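Local coordinates for exported protein (Bacteroides fragilis, PDB 4JX0), which is of unknown function but binds magnesium and joins an N-terminal BT_3987-like domain to a C-terminal domain related to the F5/F8 type C family, at residues 199-204 against 217-222; 244-249 against 310-315; 252-257 against 275-280. All coordinates share one frame; numbering follows the deposited sequence.

Interaction 1. Residues 199-204 against 217-222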
loop_
_atom_site.group_PDB
_atom_site.type_symbol
_atom_site.label_atom_id
_atom_site.label_comp_id
_atom_site.label_asym_id
_atom_site.label_seq_id
_atom_site.Cartn_x
_atom_site.Cartn_y
_atom_site.Cartn_z
ATOM N N SER A 199 24.682 1.327 5.444
ATOM C CA SER A 199 23.851 0.855 4.341
ATOM C C SER A 199 24.074 -0.641 4.095
ATOM O O SER A 199 25.156 -1.167 4.370
ATOM C CB SER A 199 24.159 1.641 3.073
ATOM O OG SER A 199 23.365 1.183 1.992
ATOM N N ASP A 200 23.050 -1.317 3.559
ATOM C CA ASP A 200 23.163 -2.739 3.225
ATOM C C ASP A 200 23.889 -2.948 1.894
ATOM O O ASP A 200 24.317 -4.068 1.633
ATOM C CB ASP A 200 21.793 -3.428 3.178
ATOM C CG ASP A 200 20.822 -2.853 2.177
ATOM O OD1 ASP A 200 20.921 -1.635 1.884
ATOM O OD2 ASP A 200 19.965 -3.616 1.682
ATOM N N ILE A 201 24.025 -1.892 1.057
ATOM C CA ILE A 201 24.700 -1.981 -0.241
ATOM C C ILE A 201 25.832 -0.954 -0.312
ATOM O O ILE A 201 25.692 0.158 0.207
ATOM C CB ILE A 201 23.690 -1.807 -1.402
ATOM C CG1 ILE A 201 24.323 -2.217 -2.731
ATOM C CG2 ILE A 201 23.107 -0.375 -1.480
ATOM C CD1 ILE A 201 23.348 -2.554 -3.794
ATOM N N ARG A 202 26.960 -1.345 -0.945
ATOM C CA ARG A 202 28.153 -0.510 -1.137
ATOM C C ARG A 202 28.552 0.268 0.122
ATOM O O ARG A 202 28.748 1.479 0.045
ATOM C CB ARG A 202 27.930 0.470 -2.300
ATOM C CG ARG A 202 27.755 -0.218 -3.623
ATOM C CD ARG A 202 27.395 0.733 -4.735
ATOM N NE ARG A 202 27.147 -0.029 -5.957
ATOM C CZ ARG A 202 25.982 -0.561 -6.326
ATOM N NH1 ARG A 202 24.892 -0.377 -5.591
ATOM N NH2 ARG A 202 25.894 -1.261 -7.447
ATOM N N PRO A 203 28.703 -0.395 1.287
ATOM C CA PRO A 203 29.098 0.350 2.501
ATOM C C PRO A 203 30.464 1.034 2.353
ATOM O O PRO A 203 30.674 2.131 2.870
ATOM C CB PRO A 203 29.099 -0.721 3.589
ATOM C CG PRO A 203 29.253 -2.004 2.860
ATOM C CD PRO A 203 28.549 -1.834 1.566
ATOM N N ASP A 204 31.369 0.395 1.596
ATOM C CA ASP A 204 32.713 0.908 1.287
ATOM C C ASP A 204 32.693 2.257 0.517
ATOM O O ASP A 204 33.689 2.978 0.557
ATOM C CB ASP A 204 33.512 -0.137 0.472
ATOM C CG ASP A 204 32.838 -0.607 -0.819
ATOM O OD1 ASP A 204 31.785 -1.292 -0.729
ATOM O OD2 ASP A 204 33.379 -0.323 -1.914
ATOM N N ASN A 217 29.436 10.684 -8.198
ATOM C CA ASN A 217 28.754 9.560 -7.577
ATOM C C ASN A 217 29.679 8.371 -7.321
ATOM O O ASN A 217 30.553 8.048 -8.133
ATOM C CB ASN A 217 27.609 9.097 -8.450
ATOM C CG ASN A 217 26.827 7.980 -7.833
ATOM O OD1 ASN A 217 27.036 6.812 -8.160
ATOM N ND2 ASN A 217 26.022 8.290 -6.841
ATOM N N ASN A 218 29.430 7.705 -6.187
ATOM C CA ASN A 218 30.082 6.467 -5.766
ATOM C C ASN A 218 29.035 5.505 -5.165
ATOM O O ASN A 218 29.062 4.320 -5.490
ATOM C CB ASN A 218 31.216 6.748 -4.791
ATOM C CG ASN A 218 32.446 7.274 -5.478
ATOM O OD1 ASN A 218 33.080 6.564 -6.266
ATOM N ND2 ASN A 218 32.810 8.528 -5.227
ATOM N N TRP A 219 28.107 6.010 -4.317
ATOM C CA TRP A 219 27.039 5.221 -3.713
ATOM C C TRP A 219 25.706 5.403 -4.436
ATOM O O TRP A 219 25.292 6.527 -4.726
ATOM C CB TRP A 219 26.852 5.618 -2.245
ATOM C CG TRP A 219 25.902 4.725 -1.509
ATOM C CD1 TRP A 219 26.196 3.536 -0.912
ATOM C CD2 TRP A 219 24.493 4.919 -1.350
ATOM N NE1 TRP A 219 25.056 2.983 -0.370
ATOM C CE2 TRP A 219 23.996 3.813 -0.626
ATOM C CE3 TRP A 219 23.592 5.902 -1.785
ATOM C CZ2 TRP A 219 22.640 3.677 -0.311
ATOM C CZ3 TRP A 219 22.253 5.773 -1.458
ATOM C CH2 TRP A 219 21.786 4.661 -0.753
ATOM N N TYR A 220 24.999 4.286 -4.637
ATOM C CA TYR A 220 23.673 4.249 -5.239
ATOM C C TYR A 220 22.991 2.935 -4.878
ATOM O O TYR A 220 23.668 1.963 -4.537
ATOM C CB TYR A 220 23.736 4.440 -6.767
ATOM C CG TYR A 220 24.624 3.459 -7.498
ATOM C CD1 TYR A 220 25.982 3.701 -7.648
ATOM C CD2 TYR A 220 24.094 2.330 -8.111
ATOM C CE1 TYR A 220 26.803 2.819 -8.343
ATOM C CE2 TYR A 220 24.897 1.458 -8.843
ATOM C CZ TYR A 220 26.259 1.699 -8.943
ATOM O OH TYR A 220 27.104 0.842 -9.614
ATOM N N THR A 221 21.659 2.918 -4.904
ATOM C CA THR A 221 20.886 1.718 -4.588
ATOM C C THR A 221 20.684 0.907 -5.855
ATOM O O THR A 221 20.856 1.429 -6.956
ATOM C CB THR A 221 19.537 2.097 -3.933
ATOM O OG1 THR A 221 18.713 2.812 -4.849
ATOM C CG2 THR A 221 19.714 2.922 -2.681
ATOM N N SER A 222 20.355 -0.381 -5.692
ATOM C CA SER A 222 20.048 -1.296 -6.798
ATOM C C SER A 222 18.626 -1.902 -6.696
ATOM O O SER A 222 18.181 -2.504 -7.666
ATOM C CB SER A 222 21.075 -2.413 -6.856
ATOM O OG SER A 222 22.368 -1.869 -7.049
#

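Interaction 2. Residues 244-249 against 310-315. With MG (magnesium ion), chain D.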
loop_
_atom_site.group_PDB
_atom_site.type_symbol
_atom_site.label_atom_id
_atom_site.label_comp_id
_atom_site.label_asym_id
_atom_site.label_seq_id
_atom_site.Cartn_x
_atom_site.Cartn_y
_atom_site.Cartn_z
ATOM N N ASP A 244 22.050 15.250 -2.633
ATOM C CA ASP A 244 22.467 15.490 -4.012
ATOM C C ASP A 244 22.300 14.214 -4.779
ATOM O O ASP A 244 22.793 13.180 -4.345
ATOM C CB ASP A 244 23.906 15.993 -4.106
ATOM C CG ASP A 244 23.994 17.428 -3.691
ATOM O OD1 ASP A 244 23.845 17.702 -2.477
ATOM O OD2 ASP A 244 24.071 18.303 -4.591
ATOM N N THR A 245 21.600 14.274 -5.897
ATOM C CA THR A 245 21.283 13.101 -6.688
ATOM C C THR A 245 21.636 13.368 -8.150
ATOM O O THR A 245 22.204 14.410 -8.476
ATOM C CB THR A 245 19.807 12.741 -6.436
ATOM O OG1 THR A 245 19.526 11.445 -6.959
ATOM C CG2 THR A 245 18.828 13.764 -6.998
ATOM N N ASN A 246 21.333 12.406 -9.016
ATOM C CA ASN A 246 21.654 12.495 -10.435
ATOM C C ASN A 246 20.882 13.626 -11.115
ATOM O O ASN A 246 19.762 13.924 -10.709
ATOM C CB ASN A 246 21.337 11.170 -11.125
ATOM C CG ASN A 246 22.099 10.974 -12.398
ATOM O OD1 ASN A 246 21.811 11.603 -13.412
ATOM N ND2 ASN A 246 23.115 10.128 -12.372
ATOM N N THR A 247 21.462 14.226 -12.175
ATOM C CA THR A 247 20.832 15.317 -12.939
ATOM C C THR A 247 20.339 14.853 -14.320
ATOM O O THR A 247 20.192 15.684 -15.214
ATOM C CB THR A 247 21.842 16.461 -13.136
ATOM O OG1 THR A 247 22.955 15.977 -13.892
ATOM C CG2 THR A 247 22.292 17.086 -11.834
ATOM N N SER A 248 20.081 13.553 -14.511
ATOM C CA SER A 248 19.669 13.041 -15.818
ATOM C C SER A 248 18.389 13.692 -16.354
ATOM O O SER A 248 17.384 13.664 -15.651
ATOM C CB SER A 248 19.441 11.535 -15.754
ATOM O OG SER A 248 19.154 10.996 -17.036
ATOM N N PRO A 249 18.353 14.158 -17.625
ATOM C CA PRO A 249 17.088 14.664 -18.191
ATOM C C PRO A 249 15.987 13.604 -18.266
ATOM O O PRO A 249 14.823 13.971 -18.279
ATOM C CB PRO A 249 17.481 15.119 -19.603
ATOM C CG PRO A 249 18.947 15.228 -19.601
ATOM C CD PRO A 249 19.439 14.220 -18.623
ATOM N N SER A 310 16.490 2.605 -8.212
ATOM C CA SER A 310 17.929 2.815 -8.161
ATOM C C SER A 310 18.181 4.306 -8.214
ATOM O O SER A 310 17.856 4.915 -9.228
ATOM C CB SER A 310 18.622 2.107 -9.320
ATOM O OG SER A 310 20.004 2.425 -9.364
ATOM N N VAL A 311 18.688 4.904 -7.127
ATOM C CA VAL A 311 18.950 6.340 -7.070
ATOM C C VAL A 311 20.397 6.587 -6.660
ATOM O O VAL A 311 20.966 5.807 -5.899
ATOM C CB VAL A 311 17.970 7.096 -6.120
ATOM C CG1 VAL A 311 16.533 6.631 -6.317
ATOM C CG2 VAL A 311 18.374 6.963 -4.656
ATOM N N ASP A 312 20.948 7.721 -7.111
ATOM C CA ASP A 312 22.272 8.203 -6.738
ATOM C C ASP A 312 22.152 9.124 -5.557
ATOM O O ASP A 312 21.238 9.936 -5.536
ATOM C CB ASP A 312 22.917 9.014 -7.887
ATOM C CG ASP A 312 23.507 8.246 -9.041
ATOM O OD1 ASP A 312 23.442 7.004 -9.020
ATOM O OD2 ASP A 312 24.017 8.894 -9.985
ATOM N N VAL A 313 23.071 9.038 -4.597
ATOM C CA VAL A 313 23.162 10.001 -3.504
ATOM C C VAL A 313 24.641 10.366 -3.492
ATOM O O VAL A 313 25.482 9.522 -3.208
ATOM C CB VAL A 313 22.576 9.552 -2.147
ATOM C CG1 VAL A 313 22.637 10.688 -1.134
ATOM C CG2 VAL A 313 21.123 9.110 -2.315
ATOM N N ASN A 314 24.948 11.571 -3.980
ATOM C CA ASN A 314 26.303 12.089 -4.165
ATOM C C ASN A 314 26.833 12.816 -2.932
ATOM O O ASN A 314 28.051 12.921 -2.767
ATOM C CB ASN A 314 26.309 13.054 -5.353
ATOM C CG ASN A 314 25.800 12.444 -6.634
ATOM O OD1 ASN A 314 25.692 11.227 -6.763
ATOM N ND2 ASN A 314 25.443 13.280 -7.600
ATOM N N GLU A 315 25.926 13.360 -2.100
ATOM C CA GLU A 315 26.271 14.109 -0.892
ATOM C C GLU A 315 25.024 14.230 -0.016
ATOM O O GLU A 315 23.936 14.398 -0.555
ATOM C CB GLU A 315 26.807 15.498 -1.288
ATOM C CG GLU A 315 27.329 16.352 -0.151
ATOM C CD GLU A 315 28.716 16.047 0.373
ATOM O OE1 GLU A 315 29.357 15.082 -0.105
ATOM O OE2 GLU A 315 29.160 16.792 1.277
HETATM MG MG MG D . 29.907 13.787 -2.027
HETATM O O HOH W 1 30.471 12.516 -3.698
#

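Interaction 3. Residues 252-257 against 275-280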
loop_
_atom_site.group_PDB
_atom_site.type_symbol
_atom_site.label_atom_id
_atom_site.label_comp_id
_atom_site.label_asym_id
_atom_site.label_seq_id
_atom_site.Cartn_x
_atom_site.Cartn_y
_atom_site.Cartn_z
ATOM N N SER A 252 17.010 9.106 -14.827
ATOM C CA SER A 252 17.695 7.894 -14.362
ATOM C C SER A 252 18.618 8.225 -13.202
ATOM O O SER A 252 19.387 9.182 -13.278
ATOM C CB SER A 252 18.478 7.216 -15.481
ATOM O OG SER A 252 19.395 8.119 -16.070
ATOM N N TYR A 253 18.457 7.478 -12.091
ATOM C CA TYR A 253 19.209 7.627 -10.853
ATOM C C TYR A 253 18.927 8.954 -10.111
ATOM O O TYR A 253 19.576 9.216 -9.100
ATOM C CB TYR A 253 20.710 7.461 -11.094
ATOM C CG TYR A 253 21.049 6.220 -11.887
ATOM C CD1 TYR A 253 20.658 4.962 -11.447
ATOM C CD2 TYR A 253 21.746 6.302 -13.086
ATOM C CE1 TYR A 253 20.960 3.814 -12.173
ATOM C CE2 TYR A 253 22.056 5.161 -13.824
ATOM C CZ TYR A 253 21.661 3.916 -13.363
ATOM O OH TYR A 253 21.963 2.770 -14.063
HETATM N N MSE A 254 17.916 9.736 -10.542
HETATM C CA MSE A 254 17.538 10.998 -9.903
HETATM C C MSE A 254 16.462 10.694 -8.879
HETATM O O MSE A 254 15.371 10.299 -9.276
HETATM C CB MSE A 254 17.023 11.995 -10.966
HETATM C CG MSE A 254 16.406 13.271 -10.385
HETATM SE SE MSE A 254 15.931 14.582 -11.722
HETATM C CE MSE A 254 14.631 13.760 -12.568
ATOM N N LEU A 255 16.744 10.872 -7.588
ATOM C CA LEU A 255 15.775 10.604 -6.520
ATOM C C LEU A 255 14.465 11.369 -6.713
ATOM O O LEU A 255 14.482 12.597 -6.807
ATOM C CB LEU A 255 16.383 10.980 -5.148
ATOM C CG LEU A 255 15.475 10.912 -3.917
ATOM C CD1 LEU A 255 14.898 9.517 -3.737
ATOM C CD2 LEU A 255 16.237 11.315 -2.678
ATOM N N LYS A 256 13.337 10.633 -6.764
ATOM C CA LYS A 256 11.990 11.197 -6.845
ATOM C C LYS A 256 11.296 11.055 -5.522
ATOM O O LYS A 256 10.820 12.051 -4.971
ATOM C CB LYS A 256 11.148 10.498 -7.917
ATOM C CG LYS A 256 9.856 11.265 -8.240
ATOM C CD LYS A 256 8.657 10.374 -8.432
ATOM C CE LYS A 256 7.502 11.107 -9.066
ATOM N NZ LYS A 256 7.057 12.288 -8.279
ATOM N N SER A 257 11.196 9.802 -5.029
ATOM C CA SER A 257 10.488 9.501 -3.790
ATOM C C SER A 257 11.209 8.509 -2.907
ATOM O O SER A 257 12.006 7.715 -3.393
ATOM C CB SER A 257 9.110 8.930 -4.113
ATOM O OG SER A 257 9.208 7.704 -4.816
ATOM N N PHE A 275 8.490 11.084 1.048
ATOM C CA PHE A 275 8.990 12.181 0.238
ATOM C C PHE A 275 8.646 11.795 -1.180
ATOM O O PHE A 275 8.809 10.629 -1.516
ATOM C CB PHE A 275 10.495 12.372 0.428
ATOM C CG PHE A 275 11.084 13.416 -0.495
ATOM C CD1 PHE A 275 10.845 14.765 -0.288
ATOM C CD2 PHE A 275 11.913 13.049 -1.546
ATOM C CE1 PHE A 275 11.426 15.725 -1.109
ATOM C CE2 PHE A 275 12.483 14.015 -2.369
ATOM C CZ PHE A 275 12.237 15.344 -2.141
ATOM N N ASP A 276 8.074 12.703 -1.969
ATOM C CA ASP A 276 7.699 12.424 -3.362
ATOM C C ASP A 276 7.643 13.752 -4.104
ATOM O O ASP A 276 6.578 14.376 -4.181
ATOM C CB ASP A 276 6.359 11.660 -3.428
ATOM C CG ASP A 276 5.861 11.303 -4.824
ATOM O OD1 ASP A 276 6.681 11.302 -5.769
ATOM O OD2 ASP A 276 4.655 10.992 -4.967
ATOM N N ARG A 277 8.811 14.222 -4.585
ATOM C CA ARG A 277 8.895 15.528 -5.233
ATOM C C ARG A 277 8.430 15.481 -6.680
ATOM O O ARG A 277 8.355 14.415 -7.297
ATOM C CB ARG A 277 10.297 16.144 -5.149
ATOM C CG ARG A 277 11.428 15.325 -5.750
ATOM C CD ARG A 277 12.672 16.165 -5.942
ATOM N NE ARG A 277 13.767 15.366 -6.488
ATOM C CZ ARG A 277 14.888 15.849 -7.011
ATOM N NH1 ARG A 277 15.085 17.161 -7.088
ATOM N NH2 ARG A 277 15.819 15.027 -7.468
ATOM N N LYS A 278 8.079 16.665 -7.192
ATOM C CA LYS A 278 7.602 16.885 -8.549
ATOM C C LYS A 278 8.592 17.749 -9.359
ATOM O O LYS A 278 8.379 17.934 -10.543
ATOM C CB LYS A 278 6.219 17.564 -8.480
ATOM C CG LYS A 278 5.070 16.593 -8.153
ATOM C CD LYS A 278 4.160 17.095 -7.028
ATOM C CE LYS A 278 4.763 16.903 -5.648
ATOM N NZ LYS A 278 4.111 17.767 -4.622
ATOM N N SER A 279 9.672 18.263 -8.744
ATOM C CA SER A 279 10.673 19.086 -9.425
ATOM C C SER A 279 11.896 18.233 -9.794
ATOM O O SER A 279 12.472 17.593 -8.918
ATOM C CB SER A 279 11.082 20.243 -8.518
ATOM O OG SER A 279 12.135 21.003 -9.083
HETATM N N MSE A 280 12.302 18.224 -11.076
HETATM C CA MSE A 280 13.460 17.451 -11.538
HETATM C C MSE A 280 14.741 18.274 -11.509
HETATM O O MSE A 280 14.844 19.258 -12.235
HETATM C CB MSE A 280 13.245 16.972 -12.971
HETATM C CG MSE A 280 11.992 16.161 -13.162
HETATM SE SE MSE A 280 12.012 15.091 -14.780
HETATM C CE MSE A 280 13.266 16.112 -15.915
#

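Interaction 1. Residues 199-204 against 217-222
The two ends of the magnesium-binding loop meet here, with Arg202 stacked on Tyr220 where strand 196-199 gives way to the loop and strand 219-220 follows it. The guanidinium lies nearly flat over one face of the ring, offset toward the rim. Arg202 CZ is 3.7 Å from the Tyr220 ring centroid and the planes are 26° apart, a cation-pi stack. The extended Arg202 chain, straight from CG to NE, carries the charged end across to the ring. Arg202 NH1 also bonds Ser222 OG at 3.3 Å, with the hydroxyl in the guanidinium plane. A weak, bent bond runs from Arg202 NH1 to Tyr220 O at 2.8 Å. The stack and the in-plane bond to Ser222 probably help to set the rotation of the guanidinium.

Trp219 holds Ile201, the residue before the arginine. Its NE1 donates to Ile201 O at 3.0 Å, reaching the oxygen from above the carbonyl plane. Ile201 CG2 packs on Trp219 CZ2 at 4.2 Å, and Ile201 CD1 lies against Ser222. The Trp219 side chain also touches Val313 of strand 312-319. The arrangement closes the base of a metal-binding loop, whose Ser208, Asp211 and Asn213 bind the magnesium.

Interaction 2. Residues 244-249 against 310-315
Asp244, Thr245 and Asp312 carry most of this buried contact between the end of strand 235-244 and the start of strand 312-319. The backbone of Asp244 is gripped at both ends. Its N donates to Glu315 O at 2.9 Å, and its O accepts from Asn314 N at 2.7 Å. The Asp244 side chain runs beside that of Glu315, pointing the same way, but the two acids are used differently. Asp244 OD2 forms a salt bridge with Arg242. Glu315 bends at chi2 (79°), which turns its carboxylate away from Asp244 and onto the magnesium ion. Glu315 OE2 is hydrogen-bonded to Asn192 ND2.

Thr245 reaches the backbone of Asp312. With chi1 at -168°, OG1 points opposite the backbone N, and it donates to Asp312 O at 2.7 Å, in the carbonyl plane. The same hydroxyl also takes part in a hydrogen bond with Leu255 N. The Asp312 side chain is met by Asn246, whose ND2 bonds Asp312 OD2 at 2.8 Å. That oxygen is approached from above the carboxylate plane, while it lies in the plane of the Asn246 amide.

The magnesium ion is bound by Asn314 O at 2.2 Å and by Glu315 OE1 at 2.4 Å. A water, Ser208 O, Asp211 OD1 and Asn213 O complete six oxygen ligands. This is a metal site in which one strand supplies a backbone and a carboxylate oxygen and a loop supplies three more.

Interaction 3. Residues 252-257 against 275-280
Met254 meets Arg277 and Met280 at the open end of the beta hairpin formed by strands 255-263 and 269-276. Both methionines are selenomethionines. The Met254 chain stretches out to SE and then bends, so that its methyl CE rests on Met280 CB at 3.5 Å. The two side chains cross at about a right angle. Nearer the backbone, Met254 CG packs against Arg277 NH2.

Leu255 contributes its carbonyl. Arg277 takes Leu255 O side-on with two nitrogens, NE and NH2, each 2.9 Å away. The oxygen lies in the guanidinium plane, which fixes the rotation of that group. Arg277 NH1 forms a salt bridge with Asp281, so the guanidinium has partners in both Leu255 and Asp281.

At Lys256 the carbonyl accepts from Arg277 N at 3.0 Å. The side chain starts away from the partner segment, but bends at chi2 and chi4 bring NZ back. Lys256 NZ bonds Arg277 O at 2.7 Å and forms a salt bridge with Asp276 OD1, also at 2.7 Å. NZ meets Asp276 OD1 on its syn side, tilted 30° from the carboxylate plane.

Lys256 and Ser257 together face Met303 of strand 296-304 as a classic beta bulge. Ser257 pairs with Asp276 as an antiparallel non-hydrogen-bonded pair, and its CB sits 3.8 Å from Asp276 OD1, the oxygen that holds the lysine.

How the interactions relate
All three contacts lie in the C-terminal part of the chain, on the same side of its centre. Interaction 1 comes first in sequence; interaction 3 falls within the span bridged by interaction 2. The centres of interactions 1 and 2 are about 12 Å apart, those of 2 and 3 about 9 Å, and those of 1 and 3 about 18 Å. Strand 312-319 links the first two, because strands 219-220 and 235-244 both pair with it in one antiparallel sheet. Interaction 3 belongs to a second, five-stranded sheet. Its 252-257 segment bonds to interaction 2 through Tyr253 and Leu255. Interaction 2 supplies two magnesium ligands; interaction 1 joins the ends of the loop supplying three more.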